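Local coordinates for protein ditrans,polycis-undecaprenyl-diphosphate synthase ((2E,6E)-farnesyl-diphosphate specific) (Acinetobacter baumannii, PDB 6ACS) that probably condenses eight isopentenyl diphosphates in sequence onto farnesyl diphosphate, giving the undecaprenyl diphosphate needed for bacterial cell-wall synthesis, at residues V46-K51 / E219-A224; A147-Q152 / A170-L175; V181-R186 / N226-R231. All coordinates share one frame; numbering follows the deposited sequence. Where two conformers were deposited one is given.

Contact 1. Residues V46-K51 / E219-A224; sequences VEHCVK and EEFDHA. With IPA (isopropyl alcohol), chain G.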
# COMPACT_ATOMS: atom_id res chain seq x y z
N VAL B 46 -11.59 11.72 17.22
CA VAL B 46 -12.77 11.92 16.38
C VAL B 46 -13.22 13.37 16.44
O VAL B 46 -13.53 13.99 15.40
CB VAL B 46 -13.89 10.97 16.83
CG1 VAL B 46 -15.18 11.32 16.13
CG2 VAL B 46 -13.49 9.51 16.60
N GLU B 47 -13.29 13.93 17.65
CA GLU B 47 -13.73 15.32 17.79
C GLU B 47 -12.77 16.29 17.12
O GLU B 47 -13.20 17.29 16.52
CB GLU B 47 -13.93 15.67 19.27
CG GLU B 47 -15.03 14.79 19.89
CD GLU B 47 -15.16 14.92 21.40
OE1 GLU B 47 -14.81 15.98 21.94
OE2 GLU B 47 -15.62 13.94 22.03
N HIS B 48 -11.46 16.02 17.18
CA HIS B 48 -10.53 16.91 16.49
C HIS B 48 -10.72 16.83 14.98
O HIS B 48 -10.64 17.85 14.28
CB HIS B 48 -9.08 16.58 16.88
CG HIS B 48 -8.10 17.60 16.41
ND1 HIS B 48 -8.05 18.88 16.92
CD2 HIS B 48 -7.14 17.55 15.45
CE1 HIS B 48 -7.09 19.56 16.33
NE2 HIS B 48 -6.52 18.78 15.42
N CYS B 49 -10.96 15.62 14.46
CA CYS B 49 -11.20 15.49 13.03
C CYS B 49 -12.42 16.30 12.61
O CYS B 49 -12.39 16.98 11.58
CB CYS B 49 -11.37 14.02 12.65
SG CYS B 49 -9.80 13.09 12.71
N VAL B 50 -13.50 16.22 13.38
CA VAL B 50 -14.70 16.97 13.04
C VAL B 50 -14.44 18.46 13.09
O VAL B 50 -14.85 19.22 12.20
CB VAL B 50 -15.86 16.59 13.98
CG1 VAL B 50 -16.95 17.64 13.91
CG2 VAL B 50 -16.41 15.22 13.64
N LYS B 51 -13.70 18.92 14.11
CA LYS B 51 -13.44 20.35 14.27
C LYS B 51 -12.51 20.90 13.19
O LYS B 51 -12.51 22.12 12.95
CB LYS B 51 -12.86 20.63 15.66
CG LYS B 51 -13.87 20.41 16.77
CD LYS B 51 -13.25 20.58 18.14
CE LYS B 51 -13.04 22.05 18.47
NZ LYS B 51 -12.61 22.22 19.90
N GLU B 219 -2.94 15.59 21.72
CA GLU B 219 -1.75 16.41 21.47
C GLU B 219 -0.82 15.73 20.47
O GLU B 219 -0.27 16.38 19.57
CB GLU B 219 -1.01 16.68 22.78
CG GLU B 219 -1.73 17.66 23.72
CD GLU B 219 -2.83 17.02 24.54
OE1 GLU B 219 -2.88 15.77 24.62
OE2 GLU B 219 -3.65 17.78 25.11
N GLU B 220 -0.63 14.41 20.60
CA GLU B 220 0.23 13.75 19.61
C GLU B 220 -0.45 13.66 18.26
O GLU B 220 0.22 13.74 17.22
CB GLU B 220 0.67 12.35 20.06
CG GLU B 220 1.68 11.78 19.05
CD GLU B 220 2.43 10.54 19.51
OE1 GLU B 220 3.30 10.06 18.75
OE2 GLU B 220 2.17 10.05 20.62
N PHE B 221 -1.78 13.51 18.25
CA PHE B 221 -2.51 13.58 16.98
C PHE B 221 -2.32 14.93 16.31
O PHE B 221 -2.13 15.00 15.08
CB PHE B 221 -3.99 13.26 17.23
CG PHE B 221 -4.81 13.18 15.98
CD1 PHE B 221 -4.60 12.16 15.07
CD2 PHE B 221 -5.83 14.09 15.74
CE1 PHE B 221 -5.37 12.06 13.90
CE2 PHE B 221 -6.62 14.00 14.60
CZ PHE B 221 -6.38 12.98 13.67
N ASP B 222 -2.38 16.02 17.09
CA ASP B 222 -2.14 17.35 16.54
C ASP B 222 -0.74 17.44 15.95
O ASP B 222 -0.53 18.04 14.89
CB ASP B 222 -2.27 18.43 17.62
CG ASP B 222 -3.69 18.58 18.18
OD1 ASP B 222 -4.66 18.13 17.53
OD2 ASP B 222 -3.81 19.14 19.29
N HIS B 223 0.24 16.87 16.66
CA HIS B 223 1.60 16.84 16.13
C HIS B 223 1.66 16.08 14.81
O HIS B 223 2.34 16.50 13.87
CB HIS B 223 2.54 16.22 17.17
CG HIS B 223 3.92 15.95 16.65
ND1 HIS B 223 4.83 16.95 16.37
CD2 HIS B 223 4.55 14.79 16.36
CE1 HIS B 223 5.95 16.42 15.93
NE2 HIS B 223 5.81 15.10 15.91
N ALA B 224 0.97 14.93 14.73
CA ALA B 224 1.00 14.15 13.49
C ALA B 224 0.41 14.95 12.33
O ALA B 224 0.93 14.91 11.21
CB ALA B 224 0.25 12.83 13.67
C1 IPA G . 7.94 13.43 12.89
C2 IPA G . 8.01 12.20 13.78
C3 IPA G . 7.69 10.95 12.96
O2 IPA G . 7.09 12.34 14.84
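H48, C49, F221 and D222 join two helices, 42-52 and 218-235, packed on one face of the parallel six-stranded sheet of this cis-prenyltransferase fold. The segment axes pass 10.9 Å apart at a crossing angle of -43°, and the backbones come nearest at H48 and D222, so long side chains bridge the gap.

The aromatic part is a rim-to-rim meeting of H48 and F221. CD2 of H48 lies 3.7 Å from CE2 of F221, each atom close to the plane of the other ring, and the two planes stand 85° apart, with neither ring lying over the other's face. H48 reaches across because CG is anti to its backbone N (chi1 -170°); F221 leaves its own helix in the same way. V218 and L225 of the partner helix also touch H48.

The polar part is a close approach without a hydrogen bond. OD1 of D222 sits over one face of the imidazole, 2.9 Å from H48 NE2 and 3.1 Å from H48 CE1, with the carboxylate tilted against the ring. An N-H in the imidazole plane would not aim at an oxygen above it, so any attraction is probably electrostatic.

Deeper in, C49 makes a sulfur-aromatic contact, SG approaching F221 obliquely, 4.7 Å from the ring centroid; M129 of strand 129-134 packs on C49 as well. On another side of helix 218-235, H223 meets an isopropyl alcohol, probably carried over from crystallisation, which is also hydrogen-bonded to Y207 OH. Its O2 lies in the plane of the imidazole at the ring edge, 3.2 Å from H223 NE2, in a hydrogen bond whose donor could be either atom.

Contact 2. Residues A147-Q152 / A170-L175; sequences AKQVAQ and AKYVSL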
# COMPACT_ATOMS: atom_id res chain seq x y z
N ALA B 147 -12.28 -8.46 -6.38
CA ALA B 147 -12.04 -9.31 -7.54
C ALA B 147 -13.12 -10.37 -7.70
O ALA B 147 -13.55 -10.69 -8.82
CB ALA B 147 -10.66 -9.96 -7.43
N LYS B 148 -13.59 -10.92 -6.57
CA LYS B 148 -14.66 -11.90 -6.59
C LYS B 148 -15.94 -11.29 -7.14
O LYS B 148 -16.62 -11.91 -7.95
CB LYS B 148 -14.89 -12.45 -5.18
CG LYS B 148 -16.08 -13.40 -5.09
CD LYS B 148 -16.20 -14.05 -3.69
CE LYS B 148 -16.76 -13.10 -2.66
NZ LYS B 148 -17.22 -13.87 -1.46
N GLN B 149 -16.29 -10.09 -6.68
CA GLN B 149 -17.52 -9.46 -7.16
C GLN B 149 -17.45 -9.18 -8.66
O GLN B 149 -18.44 -9.40 -9.39
CB GLN B 149 -17.77 -8.16 -6.40
CG GLN B 149 -18.09 -8.34 -4.94
CD GLN B 149 -18.27 -6.99 -4.29
OE1 GLN B 149 -19.11 -6.20 -4.73
NE2 GLN B 149 -17.45 -6.68 -3.29
N VAL B 150 -16.31 -8.69 -9.13
CA VAL B 150 -16.13 -8.44 -10.56
C VAL B 150 -16.25 -9.74 -11.35
O VAL B 150 -16.95 -9.81 -12.38
CB VAL B 150 -14.78 -7.77 -10.81
CG1 VAL B 150 -14.47 -7.75 -12.28
CG2 VAL B 150 -14.82 -6.35 -10.26
N ALA B 151 -15.58 -10.79 -10.87
CA ALA B 151 -15.65 -12.08 -11.57
C ALA B 151 -17.05 -12.69 -11.52
O ALA B 151 -17.46 -13.36 -12.47
CB ALA B 151 -14.65 -13.05 -10.95
N GLN B 152 -17.78 -12.50 -10.43
CA GLN B 152 -19.16 -12.97 -10.40
C GLN B 152 -19.98 -12.26 -11.46
O GLN B 152 -20.81 -12.88 -12.13
CB GLN B 152 -19.78 -12.76 -9.01
CG GLN B 152 -19.23 -13.74 -7.99
CD GLN B 152 -19.62 -13.37 -6.57
OE1 GLN B 152 -19.77 -12.20 -6.23
NE2 GLN B 152 -19.81 -14.39 -5.73
N ALA B 170 -11.86 -0.25 -9.16
CA ALA B 170 -11.89 0.60 -7.98
C ALA B 170 -13.29 0.70 -7.37
O ALA B 170 -13.42 0.91 -6.15
CB ALA B 170 -11.36 1.99 -8.36
N LYS B 171 -14.34 0.54 -8.18
CA LYS B 171 -15.70 0.71 -7.69
C LYS B 171 -16.16 -0.44 -6.80
O LYS B 171 -17.24 -0.35 -6.22
CB LYS B 171 -16.68 0.90 -8.85
CG LYS B 171 -16.40 2.13 -9.71
CD LYS B 171 -16.54 3.40 -8.86
CE LYS B 171 -16.48 4.65 -9.71
NZ LYS B 171 -16.28 5.87 -8.87
N TYR B 172 -15.36 -1.49 -6.69
CA TYR B 172 -15.70 -2.65 -5.87
C TYR B 172 -14.89 -2.74 -4.58
O TYR B 172 -15.16 -3.61 -3.75
CB TYR B 172 -15.48 -3.93 -6.68
CG TYR B 172 -16.42 -4.05 -7.87
CD1 TYR B 172 -16.11 -3.47 -9.09
CD2 TYR B 172 -17.62 -4.75 -7.75
CE1 TYR B 172 -16.97 -3.59 -10.19
CE2 TYR B 172 -18.48 -4.88 -8.84
CZ TYR B 172 -18.14 -4.30 -10.06
OH TYR B 172 -18.99 -4.42 -11.15
N VAL B 173 -13.93 -1.86 -4.40
CA VAL B 173 -13.06 -1.81 -3.23
C VAL B 173 -13.74 -0.98 -2.15
O VAL B 173 -14.41 0.01 -2.46
CB VAL B 173 -11.70 -1.20 -3.60
CG1 VAL B 173 -10.74 -1.20 -2.36
CG2 VAL B 173 -11.07 -1.96 -4.78
N SER B 174 -13.55 -1.35 -0.88
CA SER B 174 -14.23 -0.61 0.19
C SER B 174 -13.84 0.87 0.19
O SER B 174 -12.72 1.26 -0.19
CB SER B 174 -13.89 -1.22 1.57
OG SER B 174 -14.08 -2.62 1.58
N LEU B 175 -14.80 1.72 0.60
CA LEU B 175 -14.61 3.16 0.79
C LEU B 175 -14.33 3.91 -0.51
O LEU B 175 -13.75 5.00 -0.49
CB LEU B 175 -13.50 3.46 1.81
CG LEU B 175 -13.73 2.76 3.17
CD1 LEU B 175 -12.71 3.24 4.18
CD2 LEU B 175 -15.16 2.99 3.66
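V150 CG2 lies over one face of the Y172 ring in a CH-pi contact and Q149 OE1 sits at its edge; together they pack the type I beta turn A170-V173 against helix 139-155. V150 CG2 stands 3.3 Å above the ring plane, toward the rim, and its line to the centroid is 19° off the ring normal. The methyl, nearest Y172 CD1 at 3.4 Å, is the branch turned to the ring while CG1 stands anti to the backbone N (chi1 169°).

OE1 of Q149 lies in the ring plane, 3.7 Å from Y172 CD2, with the amide turned 80° against the ring; Q149 CB reaches the same ring carbon. The amide's NE2 is hydrogen-bonded one turn back along the helix to N145 OD1, which helps fix how the amide is turned. A146 and I159 also touch Y172.

This packing lies away from the substrate and magnesium sites and joins helix 139-155 to the loop leading into strand 183-186. Another side of the helix meets the second subunit, where D162 of that chain accepts a hydrogen bond from Q152 NE2. Within the turn, the closing bond from V173 N to A170 O is weak, at 3.3 Å.

Contact 3. Residues V181-R186 / N226-R231; sequences VDLLIR and NVFSGR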
# COMPACT_ATOMS: atom_id res chain seq x y z
N VAL B 181 -7.09 7.75 1.21
CA VAL B 181 -6.42 8.02 2.48
C VAL B 181 -5.21 8.91 2.23
O VAL B 181 -4.34 8.59 1.41
CB VAL B 181 -6.01 6.72 3.18
CG1 VAL B 181 -5.18 7.02 4.46
CG2 VAL B 181 -7.24 5.88 3.53
N ASP B 182 -5.17 10.06 2.92
CA ASP B 182 -4.07 11.01 2.82
C ASP B 182 -3.02 10.79 3.88
O ASP B 182 -1.83 11.10 3.66
CB ASP B 182 -4.58 12.44 3.00
CG ASP B 182 -5.51 12.86 1.94
OD1 ASP B 182 -5.21 12.64 0.75
OD2 ASP B 182 -6.55 13.43 2.30
N LEU B 183 -3.46 10.37 5.06
CA LEU B 183 -2.53 10.19 6.17
C LEU B 183 -2.88 8.90 6.89
O LEU B 183 -4.02 8.72 7.31
CB LEU B 183 -2.65 11.36 7.16
CG LEU B 183 -1.89 11.19 8.48
CD1 LEU B 183 -0.37 11.12 8.26
CD2 LEU B 183 -2.23 12.38 9.40
N LEU B 184 -1.89 8.02 7.05
CA LEU B 184 -2.10 6.79 7.81
C LEU B 184 -1.13 6.82 8.98
O LEU B 184 0.08 6.90 8.78
CB LEU B 184 -1.88 5.55 6.93
CG LEU B 184 -2.14 4.18 7.56
CD1 LEU B 184 -2.47 3.18 6.44
CD2 LEU B 184 -0.97 3.70 8.38
N ILE B 185 -1.67 6.69 10.20
CA ILE B 185 -0.89 6.69 11.44
C ILE B 185 -0.83 5.26 11.95
O ILE B 185 -1.86 4.60 12.06
CB ILE B 185 -1.56 7.58 12.49
CG1 ILE B 185 -1.54 9.03 12.05
CG2 ILE B 185 -0.94 7.40 13.89
CD1 ILE B 185 -2.52 9.89 12.83
N ARG B 186 0.36 4.81 12.33
CA ARG B 186 0.46 3.55 13.04
C ARG B 186 1.19 3.76 14.35
O ARG B 186 2.35 4.19 14.36
CB ARG B 186 1.19 2.49 12.23
CG ARG B 186 1.29 1.28 13.10
CD ARG B 186 1.77 0.10 12.42
NE ARG B 186 1.80 -1.00 13.38
CZ ARG B 186 1.76 -2.27 13.02
NH1 ARG B 186 1.69 -2.56 11.73
NH2 ARG B 186 1.81 -3.23 13.93
N ASN B 226 0.41 18.18 12.10
CA ASN B 226 1.38 19.22 11.76
C ASN B 226 2.52 18.66 10.91
O ASN B 226 2.97 19.29 9.94
CB ASN B 226 1.92 19.83 13.06
CG ASN B 226 2.62 21.14 12.82
OD1 ASN B 226 1.99 22.12 12.43
ND2 ASN B 226 3.93 21.17 13.05
N VAL B 227 2.98 17.45 11.24
CA VAL B 227 4.00 16.79 10.43
C VAL B 227 3.48 16.55 9.02
O VAL B 227 4.18 16.80 8.03
CB VAL B 227 4.45 15.48 11.11
CG1 VAL B 227 5.36 14.66 10.17
CG2 VAL B 227 5.19 15.78 12.41
N PHE B 228 2.24 16.07 8.91
CA PHE B 228 1.61 15.86 7.61
C PHE B 228 1.61 17.14 6.79
O PHE B 228 1.92 17.13 5.59
CB PHE B 228 0.18 15.37 7.80
CG PHE B 228 -0.62 15.36 6.53
CD1 PHE B 228 -0.52 14.30 5.65
CD2 PHE B 228 -1.45 16.43 6.20
CE1 PHE B 228 -1.26 14.29 4.47
CE2 PHE B 228 -2.18 16.44 5.02
CZ PHE B 228 -2.08 15.35 4.14
N SER B 229 1.24 18.26 7.41
CA SER B 229 1.22 19.51 6.65
C SER B 229 2.60 19.86 6.11
O SER B 229 2.75 20.23 4.93
CB SER B 229 0.67 20.65 7.51
OG SER B 229 0.62 21.85 6.75
N GLY B 230 3.63 19.74 6.96
CA GLY B 230 4.98 20.03 6.49
C GLY B 230 5.43 19.11 5.36
O GLY B 230 6.11 19.53 4.42
N ARG B 231 5.05 17.83 5.44
CA ARG B 231 5.44 16.92 4.36
C ARG B 231 4.73 17.25 3.06
O ARG B 231 5.30 17.11 1.98
CB ARG B 231 5.15 15.48 4.76
CG ARG B 231 6.06 14.98 5.87
CD ARG B 231 5.60 13.60 6.20
NE ARG B 231 6.26 13.01 7.35
CZ ARG B 231 5.90 11.83 7.84
NH1 ARG B 231 4.88 11.18 7.27
NH2 ARG B 231 6.52 11.34 8.90
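F228 of helix 218-235 packs its ring against D182 and L183 where strand 183-186 begins, a buried helix-on-sheet contact in the cis-prenyltransferase fold.

The apolar contacts centre on L183 CB, 3.9 Å from F228 CD1; the L183 methyl CD1 is 4.1 Å from the same ring atom, and the two side chains run past one another in opposite directions. F228 reaches the strand with CG anti to its backbone N (chi1 170°). CB of D182 extends the contact to the far end of the ring, 4.0 Å from F228 CZ. P10 and E205, a predicted magnesium ligand, also border F228, while Y207 and L225 touch L183.

Among the polar groups, the buried D182 carboxylate is gripped by Q241 NE2 at OD1 and by the backbone N of Q11 at OD2, tying the strand's start to helix 239-252 and to the N-terminal segment. At the strand's other end, R186, predicted to bind substrate, forms a salt bridge from NH2 to OD2 of D18, a predicted active-site and magnesium-binding residue.

Between the segments, the backbone carbonyl meets the ring obliquely: D182 O lies 3.3 Å from F228 CE1.

From the N terminus, helix 42-52 supplies 46-51, whose partner, 219-224, comes 168 residues later; contact 1 therefore closes the longest loop. Contact 2, a short closure between helix 139-155 and the turn A170-V173, falls wholly within that loop, on the other side of the chain's centre. The chain then enters strand 183-186, opening contact 3, which closes at 226-231 and crosses contact 1. Both end on helix 218-235, and they touch directly: I185 CD1 packs 3.7 Å from F221 CE1. Contacts 1 and 3 thus join that helix to helix 42-52 and the sheet, whereas contact 2 joins helix 139-155, another side of which meets the second subunit, to the loop before strand 183-186.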